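Local coordinates for Polyphosphate:AMP phosphotransferase (PDB 3CZP), which transfers phosphate from inorganic polyphosphate to AMP, making ADP, and, less efficiently, to GMP, making GDP, with magnesium as cofactor, at residues A[330-335]-A[351-356]; A[365-370]-A[390-395]; A[454-459]-A[465-470]. One frame throughout, in Å; residues are numbered along the deposited sequence.

All three contacts belong to the second of the two fused PPK2 domains and follow one another along the chain. Contact 1 lies at the edge strand 330-333 of the five-stranded parallel sheet, and contact 3 covers strand 467-471 at the other edge, their centres about 21 Å apart. Contact 2 lies between them, about 13 Å from contact 1 and 12 Å from contact 3 by their centres, where the loop after strand 360-364 meets helix 382-402. It touches both neighbours: Phe395 packs on Trp351 and Ile354, and Tyr368 on Met456 and Trp467. The packing thus runs across one P-loop-type domain, probably the active one, since the N-terminal PPK2 domain seems catalytically inactive.

Contact 1: residues A[330-335]-A[351-356]; sequences HIVPIA and WRHIPA
Val332 and His353 make the main apolar contact here, a CH-pi interaction. The methyl CG1 of Val332 sits 3.8 Å from the centroid of the His353 ring and 13° off its normal, over one face. CG2 of the same valine lies above the same face, just beyond the rim, 3.9 Å from both CG and ND1 of His353, so both branches are used. A beta-branched valine suits this strand position, because its two methyls spread over a flat partner without a long, flexible chain. The opposite face is met, nearer its rim, by CG of Arg352; a flat imidazole suits His353, offering one face to the valine and the other to this methylene.

The aromatic contact is looser. His330 and His353 meet rim to rim, with neither ring over the other, their planes at 43° and NE2 of His330 3.8 Å from ND1 of His353. The two nitrogens are not hydrogen-bonded. CG of His330 is anti to its backbone N (chi1 175°), which brings NE2 beside that ND1.

A type I turn from Trp351 to Ile354 follows helix 348-351, starting at its last residue, and carries His353 at its third position. Val332 and His353 both pack on Phe363 of strand 360-364, with which edge strand 330-333 pairs in parallel. Ile354 rests on helix 382-402, and Ile331 on helix 313-321 on the other side of the sheet.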
ATOM      1  N   HIS A 330       4.240   3.005  16.252  1.00 31.12           N
ATOM      2  CA  HIS A 330       4.577   2.189  15.084  1.00 30.78           C
ATOM      3  C   HIS A 330       6.055   2.431  14.847  1.00 30.10           C
ATOM      4  O   HIS A 330       6.440   3.571  14.635  1.00 29.65           O
ATOM      5  CB  HIS A 330       3.748   2.644  13.892  1.00 31.64           C
ATOM      6  CG  HIS A 330       4.100   1.963  12.598  1.00 34.63           C
ATOM      7  ND1 HIS A 330       4.259   0.591  12.489  1.00 41.07           N
ATOM      8  CD2 HIS A 330       4.260   2.460  11.348  1.00 38.90           C
ATOM      9  CE1 HIS A 330       4.511   0.278  11.231  1.00 41.15           C
ATOM     10  NE2 HIS A 330       4.526   1.393  10.514  1.00 43.72           N
ATOM     11  N   ILE A 331       6.894   1.399  14.967  1.00 27.91           N
ATOM     12  CA  ILE A 331       8.313   1.551  14.738  1.00 27.12           C
ATOM     13  C   ILE A 331       8.645   1.006  13.356  1.00 26.71           C
ATOM     14  O   ILE A 331       8.232  -0.116  13.015  1.00 25.65           O
ATOM     15  CB  ILE A 331       9.135   0.807  15.776  1.00 27.05           C
ATOM     16  CG1 ILE A 331       8.720   1.213  17.211  1.00 28.43           C
ATOM     17  CG2 ILE A 331      10.617   1.033  15.535  1.00 26.78           C
ATOM     18  CD1 ILE A 331       9.437   0.371  18.243  1.00 25.91           C
ATOM     19  N   VAL A 332       9.390   1.798  12.573  1.00 26.46           N
ATOM     20  CA  VAL A 332       9.810   1.451  11.211  1.00 25.52           C
ATOM     21  C   VAL A 332      11.327   1.363  11.147  1.00 26.36           C
ATOM     22  O   VAL A 332      11.991   2.381  11.142  1.00 26.89           O
ATOM     23  CB  VAL A 332       9.411   2.522  10.207  1.00 26.66           C
ATOM     24  CG1 VAL A 332       9.796   2.094   8.738  1.00 21.95           C
ATOM     25  CG2 VAL A 332       7.939   2.855  10.387  1.00 22.34           C
ATOM     26  N   PRO A 333      11.873   0.159  11.102  1.00 26.06           N
ATOM     27  CA  PRO A 333      13.313   0.006  10.953  1.00 27.00           C
ATOM     28  C   PRO A 333      13.685   0.124   9.477  1.00 26.92           C
ATOM     29  O   PRO A 333      13.253  -0.665   8.658  1.00 28.98           O
ATOM     30  CB  PRO A 333      13.562  -1.370  11.568  1.00 27.40           C
ATOM     31  CG  PRO A 333      12.301  -2.137  11.327  1.00 25.94           C
ATOM     32  CD  PRO A 333      11.196  -1.127  11.283  1.00 26.71           C
ATOM     33  N   ILE A 334      14.413   1.163   9.105  1.00 26.37           N
ATOM     34  CA  ILE A 334      14.569   1.457   7.677  1.00 27.45           C
ATOM     35  C   ILE A 334      15.782   0.667   7.251  1.00 27.76           C
ATOM     36  O   ILE A 334      16.787   0.782   7.903  1.00 28.71           O
ATOM     37  CB  ILE A 334      14.762   2.967   7.428  1.00 26.61           C
ATOM     38  CG1 ILE A 334      13.414   3.700   7.656  1.00 27.88           C
ATOM     39  CG2 ILE A 334      15.366   3.231   6.080  1.00 27.87           C
ATOM     40  CD1 ILE A 334      12.292   3.317   6.719  1.00 27.30           C
ATOM     41  N   ALA A 335      15.633  -0.146   6.194  1.00 27.86           N
ATOM     42  CA  ALA A 335      16.705  -0.879   5.540  1.00 27.48           C
ATOM     43  C   ALA A 335      16.773  -0.513   4.031  1.00 27.85           C
ATOM     44  O   ALA A 335      16.155   0.452   3.580  1.00 28.42           O
ATOM     45  CB  ALA A 335      16.458  -2.418   5.674  1.00 27.72           C
ATOM     46  N   TRP A 351       7.098   8.586   3.025  1.00 20.50           N
ATOM     47  CA  TRP A 351       5.724   9.096   3.078  1.00 21.38           C
ATOM     48  C   TRP A 351       4.693   8.010   3.451  1.00 21.95           C
ATOM     49  O   TRP A 351       3.623   8.305   4.039  1.00 23.90           O
ATOM     50  CB  TRP A 351       5.362   9.774   1.730  1.00 20.65           C
ATOM     51  CG  TRP A 351       5.652  11.239   1.672  1.00 20.04           C
ATOM     52  CD1 TRP A 351       6.707  11.832   1.030  1.00 20.12           C
ATOM     53  CD2 TRP A 351       4.941  12.290   2.331  1.00 18.19           C
ATOM     54  NE1 TRP A 351       6.668  13.192   1.219  1.00 21.62           N
ATOM     55  CE2 TRP A 351       5.573  13.501   1.985  1.00 20.33           C
ATOM     56  CE3 TRP A 351       3.816  12.332   3.173  1.00 17.65           C
ATOM     57  CZ2 TRP A 351       5.126  14.746   2.464  1.00 21.71           C
ATOM     58  CZ3 TRP A 351       3.385  13.560   3.636  1.00 20.16           C
ATOM     59  CH2 TRP A 351       4.025  14.746   3.271  1.00 19.04           C
ATOM     60  N   ARG A 352       4.939   6.800   2.981  1.00 22.62           N
ATOM     61  CA  ARG A 352       4.027   5.675   3.130  1.00 24.80           C
ATOM     62  C   ARG A 352       3.933   5.297   4.585  1.00 24.90           C
ATOM     63  O   ARG A 352       2.990   4.669   4.991  1.00 26.42           O
ATOM     64  CB  ARG A 352       4.462   4.462   2.263  1.00 24.35           C
ATOM     65  CG  ARG A 352       5.592   3.700   2.872  1.00 27.90           C
ATOM     66  CD  ARG A 352       6.207   2.613   2.003  1.00 28.97           C
ATOM     67  NE  ARG A 352       5.303   1.500   1.673  1.00 34.13           N
ATOM     68  CZ  ARG A 352       5.723   0.364   1.101  1.00 36.03           C
ATOM     69  NH1 ARG A 352       7.010   0.181   0.815  1.00 38.23           N
ATOM     70  NH2 ARG A 352       4.869  -0.592   0.772  1.00 37.45           N
ATOM     71  N   HIS A 353       4.921   5.693   5.370  1.00 24.79           N
ATOM     72  CA  HIS A 353       4.919   5.457   6.792  1.00 25.95           C
ATOM     73  C   HIS A 353       4.550   6.618   7.675  1.00 26.44           C
ATOM     74  O   HIS A 353       4.653   6.488   8.893  1.00 27.16           O
ATOM     75  CB  HIS A 353       6.312   4.989   7.231  1.00 24.40           C
ATOM     76  CG  HIS A 353       6.631   3.631   6.751  1.00 25.88           C
ATOM     77  ND1 HIS A 353       5.901   2.533   7.123  1.00 24.01           N
ATOM     78  CD2 HIS A 353       7.571   3.194   5.880  1.00 27.60           C
ATOM     79  CE1 HIS A 353       6.380   1.466   6.508  1.00 28.74           C
ATOM     80  NE2 HIS A 353       7.411   1.840   5.767  1.00 27.20           N
ATOM     81  N   ILE A 354       4.112   7.738   7.112  1.00 26.26           N
ATOM     82  CA  ILE A 354       3.828   8.925   7.940  1.00 25.16           C
ATOM     83  C   ILE A 354       2.593   8.686   8.761  1.00 26.01           C
ATOM     84  O   ILE A 354       1.621   8.160   8.262  1.00 24.91           O
ATOM     85  CB  ILE A 354       3.685  10.156   7.053  1.00 26.34           C
ATOM     86  CG1 ILE A 354       5.087  10.575   6.559  1.00 23.22           C
ATOM     87  CG2 ILE A 354       2.873  11.265   7.726  1.00 24.95           C
ATOM     88  CD1 ILE A 354       5.981  11.100   7.644  1.00 26.78           C
ATOM     89  N   PRO A 355       2.608   9.094  10.045  1.00 26.52           N
ATOM     90  CA  PRO A 355       1.442   8.788  10.881  1.00 25.51           C
ATOM     91  C   PRO A 355       0.182   9.597  10.586  1.00 24.30           C
ATOM     92  O   PRO A 355       0.250  10.755  10.182  1.00 26.44           O
ATOM     93  CB  PRO A 355       1.976   9.025  12.313  1.00 25.27           C
ATOM     94  CG  PRO A 355       3.073  10.020  12.136  1.00 25.29           C
ATOM     95  CD  PRO A 355       3.698   9.725  10.813  1.00 26.07           C
ATOM     96  N   ALA A 356      -0.970   8.964  10.732  1.00 21.96           N
ATOM     97  CA  ALA A 356      -2.219   9.692  10.843  1.00 22.21           C
ATOM     98  C   ALA A 356      -2.234  10.538  12.139  1.00 21.83           C
ATOM     99  O   ALA A 356      -1.437  10.326  13.049  1.00 22.56           O
ATOM    100  CB  ALA A 356      -3.356   8.747  10.839  1.00 19.11           C
TER

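Contact 2: residues A[365-370]-A[390-395]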
ATOM      1  N   ARG A 365      16.656   4.669  11.734  1.00 23.13           N
ATOM      2  CA  ARG A 365      17.175   5.120  10.440  1.00 24.20           C
ATOM      3  C   ARG A 365      16.028   5.663   9.612  1.00 23.05           C
ATOM      4  O   ARG A 365      14.877   5.448   9.945  1.00 23.26           O
ATOM      5  CB  ARG A 365      17.948   4.033   9.721  1.00 24.64           C
ATOM      6  CG  ARG A 365      18.988   3.407  10.593  1.00 24.90           C
ATOM      7  CD  ARG A 365      19.645   2.277   9.900  1.00 27.80           C
ATOM      8  NE  ARG A 365      20.649   2.767   8.970  1.00 31.53           N
ATOM      9  CZ  ARG A 365      21.674   2.047   8.519  1.00 35.91           C
ATOM     10  NH1 ARG A 365      21.843   0.790   8.931  1.00 38.15           N
ATOM     11  NH2 ARG A 365      22.553   2.591   7.661  1.00 35.34           N
ATOM     12  N   SER A 366      16.329   6.461   8.611  1.00 22.94           N
ATOM     13  CA  SER A 366      15.314   7.336   8.081  1.00 22.40           C
ATOM     14  C   SER A 366      15.709   7.792   6.711  1.00 23.57           C
ATOM     15  O   SER A 366      16.624   7.245   6.114  1.00 22.33           O
ATOM     16  CB  SER A 366      15.148   8.564   9.025  1.00 22.12           C
ATOM     17  OG  SER A 366      16.219   9.492   8.785  1.00 22.93           O
ATOM     18  N   TRP A 367      15.039   8.851   6.239  1.00 23.78           N
ATOM     19  CA  TRP A 367      15.370   9.481   4.961  1.00 23.59           C
ATOM     20  C   TRP A 367      16.730  10.155   4.912  1.00 23.72           C
ATOM     21  O   TRP A 367      17.191  10.510   3.853  1.00 24.23           O
ATOM     22  CB  TRP A 367      14.310  10.522   4.600  1.00 22.66           C
ATOM     23  CG  TRP A 367      13.847  11.403   5.729  1.00 23.38           C
ATOM     24  CD1 TRP A 367      14.320  12.659   6.053  1.00 22.00           C
ATOM     25  CD2 TRP A 367      12.782  11.126   6.666  1.00 20.72           C
ATOM     26  NE1 TRP A 367      13.629  13.159   7.134  1.00 22.87           N
ATOM     27  CE2 TRP A 367      12.692  12.245   7.538  1.00 19.10           C
ATOM     28  CE3 TRP A 367      11.957  10.019   6.892  1.00 21.74           C
ATOM     29  CZ2 TRP A 367      11.802  12.313   8.561  1.00 19.68           C
ATOM     30  CZ3 TRP A 367      11.035  10.081   7.924  1.00 22.37           C
ATOM     31  CH2 TRP A 367      10.956  11.226   8.754  1.00 22.40           C
ATOM     32  N   TYR A 368      17.333  10.376   6.068  1.00 24.96           N
ATOM     33  CA  TYR A 368      18.713  10.861   6.176  1.00 25.56           C
ATOM     34  C   TYR A 368      19.783   9.914   5.644  1.00 25.76           C
ATOM     35  O   TYR A 368      20.930  10.346   5.379  1.00 26.09           O
ATOM     36  CB  TYR A 368      19.002  11.352   7.598  1.00 25.60           C
ATOM     37  CG  TYR A 368      18.259  12.634   7.880  1.00 25.83           C
ATOM     38  CD1 TYR A 368      18.727  13.834   7.392  1.00 26.92           C
ATOM     39  CD2 TYR A 368      17.036  12.637   8.565  1.00 24.69           C
ATOM     40  CE1 TYR A 368      18.044  15.033   7.610  1.00 25.90           C
ATOM     41  CE2 TYR A 368      16.342  13.848   8.788  1.00 27.72           C
ATOM     42  CZ  TYR A 368      16.868  15.045   8.309  1.00 24.50           C
ATOM     43  OH  TYR A 368      16.225  16.256   8.487  1.00 26.44           O
ATOM     44  N   GLY A 369      19.408   8.655   5.436  1.00 27.20           N
ATOM     45  CA  GLY A 369      20.305   7.675   4.820  1.00 28.09           C
ATOM     46  C   GLY A 369      20.939   8.170   3.528  1.00 28.21           C
ATOM     47  O   GLY A 369      22.103   7.923   3.281  1.00 29.13           O
ATOM     48  N   ARG A 370      20.160   8.883   2.713  1.00 29.67           N
ATOM     49  CA  ARG A 370      20.640   9.451   1.461  1.00 29.60           C
ATOM     50  C   ARG A 370      21.885  10.331   1.630  1.00 30.17           C
ATOM     51  O   ARG A 370      22.840  10.242   0.812  1.00 31.05           O
ATOM     52  CB  ARG A 370      19.545  10.236   0.709  1.00 29.15           C
ATOM     53  CG  ARG A 370      20.113  10.872  -0.551  1.00 30.19           C
ATOM     54  CD  ARG A 370      19.152  10.963  -1.692  1.00 29.47           C
ATOM     55  NE  ARG A 370      18.964   9.653  -2.330  1.00 28.20           N
ATOM     56  CZ  ARG A 370      18.193   9.483  -3.393  1.00 28.59           C
ATOM     57  NH1 ARG A 370      17.536  10.517  -3.927  1.00 29.37           N
ATOM     58  NH2 ARG A 370      18.044   8.274  -3.892  1.00 28.84           N
ATOM     59  N   GLY A 390      17.569  20.008   0.773  1.00 23.42           N
ATOM     60  CA  GLY A 390      16.410  20.899   0.518  1.00 23.64           C
ATOM     61  C   GLY A 390      15.115  20.155   0.413  1.00 22.98           C
ATOM     62  O   GLY A 390      14.089  20.571   0.930  1.00 25.00           O
ATOM     63  N   GLU A 391      15.156  19.062  -0.328  1.00 22.38           N
ATOM     64  CA  GLU A 391      14.058  18.078  -0.364  1.00 21.73           C
ATOM     65  C   GLU A 391      13.598  17.599   1.032  1.00 21.39           C
ATOM     66  O   GLU A 391      12.399  17.520   1.320  1.00 22.40           O
ATOM     67  CB  GLU A 391      14.497  16.887  -1.230  1.00 19.85           C
ATOM     68  CG  GLU A 391      14.522  17.249  -2.671  1.00 22.69           C
ATOM     69  CD  GLU A 391      15.101  16.217  -3.590  1.00 21.68           C
ATOM     70  OE1 GLU A 391      15.643  15.183  -3.133  1.00 23.74           O
ATOM     71  OE2 GLU A 391      14.954  16.469  -4.805  1.00 24.83           O
ATOM     72  N   ILE A 392      14.558  17.267   1.889  1.00 21.85           N
ATOM     73  CA  ILE A 392      14.241  16.791   3.233  1.00 22.11           C
ATOM     74  C   ILE A 392      13.540  17.879   4.042  1.00 22.14           C
ATOM     75  O   ILE A 392      12.552  17.623   4.730  1.00 21.80           O
ATOM     76  CB  ILE A 392      15.505  16.337   3.984  1.00 21.76           C
ATOM     77  CG1 ILE A 392      15.977  14.979   3.459  1.00 20.28           C
ATOM     78  CG2 ILE A 392      15.241  16.273   5.480  1.00 22.60           C
ATOM     79  CD1 ILE A 392      17.363  14.592   3.928  1.00 19.79           C
ATOM     80  N   ASN A 393      14.067  19.094   3.946  1.00 22.46           N
ATOM     81  CA  ASN A 393      13.523  20.240   4.630  1.00 23.03           C
ATOM     82  C   ASN A 393      12.137  20.563   4.171  1.00 23.29           C
ATOM     83  O   ASN A 393      11.242  20.861   5.019  1.00 23.16           O
ATOM     84  CB  ASN A 393      14.456  21.459   4.463  1.00 23.71           C
ATOM     85  CG  ASN A 393      15.713  21.362   5.283  1.00 22.59           C
ATOM     86  OD1 ASN A 393      15.775  20.660   6.304  1.00 23.96           O
ATOM     87  ND2 ASN A 393      16.739  22.101   4.848  1.00 23.80           N
ATOM     88  N   ASP A 394      11.909  20.428   2.850  1.00 24.26           N
ATOM     89  CA  ASP A 394      10.560  20.685   2.312  1.00 25.43           C
ATOM     90  C   ASP A 394       9.583  19.614   2.855  1.00 23.50           C
ATOM     91  O   ASP A 394       8.490  19.923   3.279  1.00 21.44           O
ATOM     92  CB  ASP A 394      10.483  20.716   0.772  1.00 25.85           C
ATOM     93  CG  ASP A 394      11.321  21.856   0.113  1.00 32.15           C
ATOM     94  OD1 ASP A 394      11.685  22.903   0.752  1.00 36.77           O
ATOM     95  OD2 ASP A 394      11.615  21.683  -1.103  1.00 35.09           O
ATOM     96  N   PHE A 395      10.015  18.363   2.837  1.00 23.72           N
ATOM     97  CA  PHE A 395       9.280  17.235   3.446  1.00 23.71           C
ATOM     98  C   PHE A 395       8.897  17.476   4.896  1.00 22.92           C
ATOM     99  O   PHE A 395       7.740  17.389   5.286  1.00 23.55           O
ATOM    100  CB  PHE A 395      10.185  15.993   3.320  1.00 24.55           C
ATOM    101  CG  PHE A 395       9.642  14.711   3.923  1.00 24.19           C
ATOM    102  CD1 PHE A 395       8.315  14.359   3.808  1.00 27.29           C
ATOM    103  CD2 PHE A 395      10.485  13.867   4.614  1.00 26.03           C
ATOM    104  CE1 PHE A 395       7.827  13.128   4.340  1.00 26.63           C
ATOM    105  CE2 PHE A 395       9.979  12.652   5.172  1.00 26.77           C
ATOM    106  CZ  PHE A 395       8.672  12.285   5.014  1.00 25.34           C
TER
HETATM  107  O   HOH W   1      17.889  13.306  -3.474  1.00 29.94           O
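Ile392 fits between two aromatic side chains, Trp367 and Tyr368, and buries more surface than any other residue of this contact. Its branch methyl CG2 meets the edge of the indole, 3.8 Å from CD1 of Trp367, and also approaches the phenol end of Tyr368, at 3.5 Å from CZ. CD1 of Ile392 touches CE1 of Tyr368 at 3.8 Å, and the branched shape lets one side chain serve both partners.

Trp367 has its CG between the backbone N and the carbonyl carbon (chi1 43°), which sets the indole's face against Phe395. Phe395 drives its edge into this face in a T-shaped stack: the planes stand at 79°, and CE2 of Phe395 is 3.5 Å from CD2 of Trp367. One turn apart on the helix, Ile392 and Phe395 together grip the tryptophan at edge and face. Its NE1 and the hydroxyl of Tyr368 both bond to Glu396, which satisfies two buried polar groups.

A water accepts from NH1 of Arg370 and donates to OE1 of Glu391; Arg370 is also salt-bridged to Glu374 and Glu145, and Glu391 to Arg387. The loop leaving strand 360-364 packs against helix 382-402 through these aromatics, with Trp367 also covering strand 300-307 and Tyr368 reaching helix 446-460.

Contact 3: residues A[454-459]-A[465-470]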
ATOM      1  N   GLY A 454      28.034  16.498  10.103  1.00 32.19           N
ATOM      2  CA  GLY A 454      28.200  17.937  10.155  1.00 31.25           C
ATOM      3  C   GLY A 454      27.415  18.704   9.119  1.00 31.16           C
ATOM      4  O   GLY A 454      26.755  19.690   9.436  1.00 30.60           O
ATOM      5  N   ASP A 455      27.499  18.270   7.866  1.00 31.91           N
ATOM      6  CA  ASP A 455      26.761  18.898   6.785  1.00 32.98           C
ATOM      7  C   ASP A 455      25.288  18.756   6.940  1.00 32.99           C
ATOM      8  O   ASP A 455      24.545  19.711   6.687  1.00 34.00           O
ATOM      9  CB  ASP A 455      27.158  18.315   5.436  1.00 33.27           C
ATOM     10  CG  ASP A 455      28.556  18.648   5.071  1.00 33.49           C
ATOM     11  OD1 ASP A 455      29.132  19.583   5.684  1.00 35.28           O
ATOM     12  OD2 ASP A 455      29.086  18.007   4.149  1.00 36.83           O
HETATM   13  N   MSE A 456      24.864  17.556   7.327  1.00 33.33           N
HETATM   14  CA  MSE A 456      23.470  17.263   7.561  1.00 33.77           C
HETATM   15  C   MSE A 456      22.881  18.230   8.572  1.00 33.07           C
HETATM   16  O   MSE A 456      21.898  18.885   8.314  1.00 33.21           O
HETATM   17  CB  MSE A 456      23.320  15.822   8.080  1.00 33.35           C
HETATM   18  CG  MSE A 456      21.935  15.443   8.580  1.00 34.28           C
HETATM   19 SE   MSE A 456      21.968  13.549   9.059  0.80 39.26          SE
HETATM   20  CE  MSE A 456      22.700  13.762  10.821  1.00 30.86           C
ATOM     21  N   VAL A 457      23.511  18.314   9.732  1.00 33.66           N
ATOM     22  CA  VAL A 457      23.077  19.217  10.800  1.00 33.47           C
ATOM     23  C   VAL A 457      23.084  20.701  10.363  1.00 33.13           C
ATOM     24  O   VAL A 457      22.081  21.423  10.523  1.00 33.20           O
ATOM     25  CB  VAL A 457      23.922  18.963  12.094  1.00 34.03           C
ATOM     26  CG1 VAL A 457      23.558  19.981  13.218  1.00 32.77           C
ATOM     27  CG2 VAL A 457      23.716  17.513  12.552  1.00 34.81           C
ATOM     28  N   ASP A 458      24.170  21.162   9.761  1.00 32.60           N
ATOM     29  CA  ASP A 458      24.169  22.488   9.180  1.00 32.62           C
ATOM     30  C   ASP A 458      23.019  22.778   8.207  1.00 32.42           C
ATOM     31  O   ASP A 458      22.407  23.849   8.256  1.00 31.68           O
ATOM     32  CB  ASP A 458      25.464  22.713   8.417  1.00 34.02           C
ATOM     33  CG  ASP A 458      25.510  24.064   7.759  1.00 37.16           C
ATOM     34  OD1 ASP A 458      25.529  25.081   8.504  1.00 41.71           O
ATOM     35  OD2 ASP A 458      25.537  24.117   6.504  1.00 44.17           O
ATOM     36  N   ARG A 459      22.725  21.841   7.302  1.00 32.03           N
ATOM     37  CA  ARG A 459      21.809  22.125   6.205  0.50 31.63           C
ATOM     38  C   ARG A 459      20.342  21.786   6.547  1.00 31.41           C
ATOM     39  O   ARG A 459      19.419  22.273   5.896  1.00 31.15           O
ATOM     40  CB  ARG A 459      22.252  21.371   4.946  0.50 31.64           C
ATOM     41  CG  ARG A 459      23.766  21.379   4.665  0.50 32.95           C
ATOM     42  CD  ARG A 459      24.201  22.171   3.449  0.50 34.44           C
ATOM     43  NE  ARG A 459      25.104  21.355   2.627  0.50 35.99           N
ATOM     44  CZ  ARG A 459      26.429  21.288   2.738  0.50 34.17           C
ATOM     45  NH1 ARG A 459      27.091  22.027   3.628  0.50 36.74           N
ATOM     46  NH2 ARG A 459      27.099  20.471   1.932  0.50 33.67           N
ATOM     47  N   ALA A 465      12.355  21.910  12.381  1.00 30.66           N
ATOM     48  CA  ALA A 465      12.840  20.598  12.820  1.00 30.54           C
ATOM     49  C   ALA A 465      14.310  20.623  13.177  1.00 30.71           C
ATOM     50  O   ALA A 465      15.142  20.266  12.343  1.00 31.26           O
ATOM     51  CB  ALA A 465      12.598  19.539  11.715  1.00 28.69           C
ATOM     52  N   PRO A 466      14.654  21.014  14.428  1.00 31.36           N
ATOM     53  CA  PRO A 466      16.059  20.963  14.824  1.00 30.82           C
ATOM     54  C   PRO A 466      16.612  19.550  15.017  1.00 30.87           C
ATOM     55  O   PRO A 466      15.906  18.628  15.428  1.00 30.64           O
ATOM     56  CB  PRO A 466      16.105  21.759  16.136  1.00 31.81           C
ATOM     57  CG  PRO A 466      14.701  21.886  16.606  1.00 32.25           C
ATOM     58  CD  PRO A 466      13.771  21.529  15.493  1.00 30.34           C
ATOM     59  N   TRP A 467      17.891  19.378  14.695  1.00 31.25           N
ATOM     60  CA  TRP A 467      18.614  18.189  15.110  1.00 30.80           C
ATOM     61  C   TRP A 467      19.036  18.240  16.591  1.00 31.56           C
ATOM     62  O   TRP A 467      19.529  19.246  17.034  1.00 31.90           O
ATOM     63  CB  TRP A 467      19.862  18.038  14.271  1.00 31.07           C
ATOM     64  CG  TRP A 467      19.600  17.300  13.035  1.00 30.43           C
ATOM     65  CD1 TRP A 467      19.419  17.828  11.823  1.00 29.25           C
ATOM     66  CD2 TRP A 467      19.486  15.878  12.894  1.00 32.75           C
ATOM     67  NE1 TRP A 467      19.206  16.857  10.916  1.00 31.12           N
ATOM     68  CE2 TRP A 467      19.221  15.634  11.534  1.00 31.36           C
ATOM     69  CE3 TRP A 467      19.590  14.790  13.784  1.00 30.85           C
ATOM     70  CZ2 TRP A 467      19.038  14.348  11.015  1.00 30.94           C
ATOM     71  CZ3 TRP A 467      19.394  13.509  13.289  1.00 31.68           C
ATOM     72  CH2 TRP A 467      19.147  13.283  11.904  1.00 30.55           C
ATOM     73  N   THR A 468      18.884  17.118  17.307  1.00 31.47           N
ATOM     74  CA  THR A 468      19.372  16.964  18.679  1.00 31.52           C
ATOM     75  C   THR A 468      20.496  16.002  18.651  1.00 31.90           C
ATOM     76  O   THR A 468      20.314  14.872  18.260  1.00 31.93           O
ATOM     77  CB  THR A 468      18.291  16.381  19.625  1.00 31.44           C
ATOM     78  OG1 THR A 468      17.104  17.151  19.481  1.00 27.60           O
ATOM     79  CG2 THR A 468      18.764  16.361  21.145  1.00 31.59           C
ATOM     80  N   LEU A 469      21.671  16.487  19.030  1.00 31.55           N
ATOM     81  CA  LEU A 469      22.829  15.661  19.140  1.00 32.81           C
ATOM     82  C   LEU A 469      22.827  15.045  20.555  1.00 32.44           C
ATOM     83  O   LEU A 469      22.868  15.766  21.559  1.00 32.71           O
ATOM     84  CB  LEU A 469      24.116  16.488  18.840  1.00 32.32           C
ATOM     85  CG  LEU A 469      24.112  17.319  17.542  1.00 34.22           C
ATOM     86  CD1 LEU A 469      25.273  18.311  17.476  1.00 34.62           C
ATOM     87  CD2 LEU A 469      24.034  16.448  16.251  1.00 37.22           C
ATOM     88  N   VAL A 470      22.768  13.716  20.621  1.00 32.27           N
ATOM     89  CA  VAL A 470      22.739  13.013  21.894  1.00 32.51           C
ATOM     90  C   VAL A 470      24.142  12.478  22.208  1.00 32.59           C
ATOM     91  O   VAL A 470      24.708  11.740  21.437  1.00 33.53           O
ATOM     92  CB  VAL A 470      21.680  11.886  21.877  1.00 33.24           C
ATOM     93  CG1 VAL A 470      21.594  11.207  23.260  1.00 30.26           C
ATOM     94  CG2 VAL A 470      20.302  12.435  21.433  1.00 28.30           C
TER
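Trp467, which follows Pro466, turns one face of its indole to Met456 and Val457 of the helix. Met456 has its CG anti to the backbone N (chi1 171°) and its chain bends at the last torsion, bringing the methyl CE over the six-membered ring, 3.8 Å from the centroid and 17° off the normal. The selenium that replaces sulfur in this crystal stands obliquely, 3.6 Å from CZ2 of Trp467, which completes a Met-aromatic contact; methionine's long, flexible thioether is well suited to a broad indole. CG2 of Val457 lies over the same face nearer the five-membered ring, 4.1 Å from CG of Trp467. The indole NE1 is hydrogen-bonded to OG1 of Thr460, just beyond the helical segment.

This is the closing, helix-to-strand part of the beta-alpha-beta crossover between the parallel neighbours 404-412 and 467-471: the axes of helix 454-459 and strand 467-470 come within 9.7 Å at 142°, and a short loop delivers the chain into the edge strand. Thr468, next in sequence, packs instead on helix 475-496. Leu469 then sends CD2 back to Val457, 3.9 Å from its CG2, so the compact valine is shared between tryptophan and leucine.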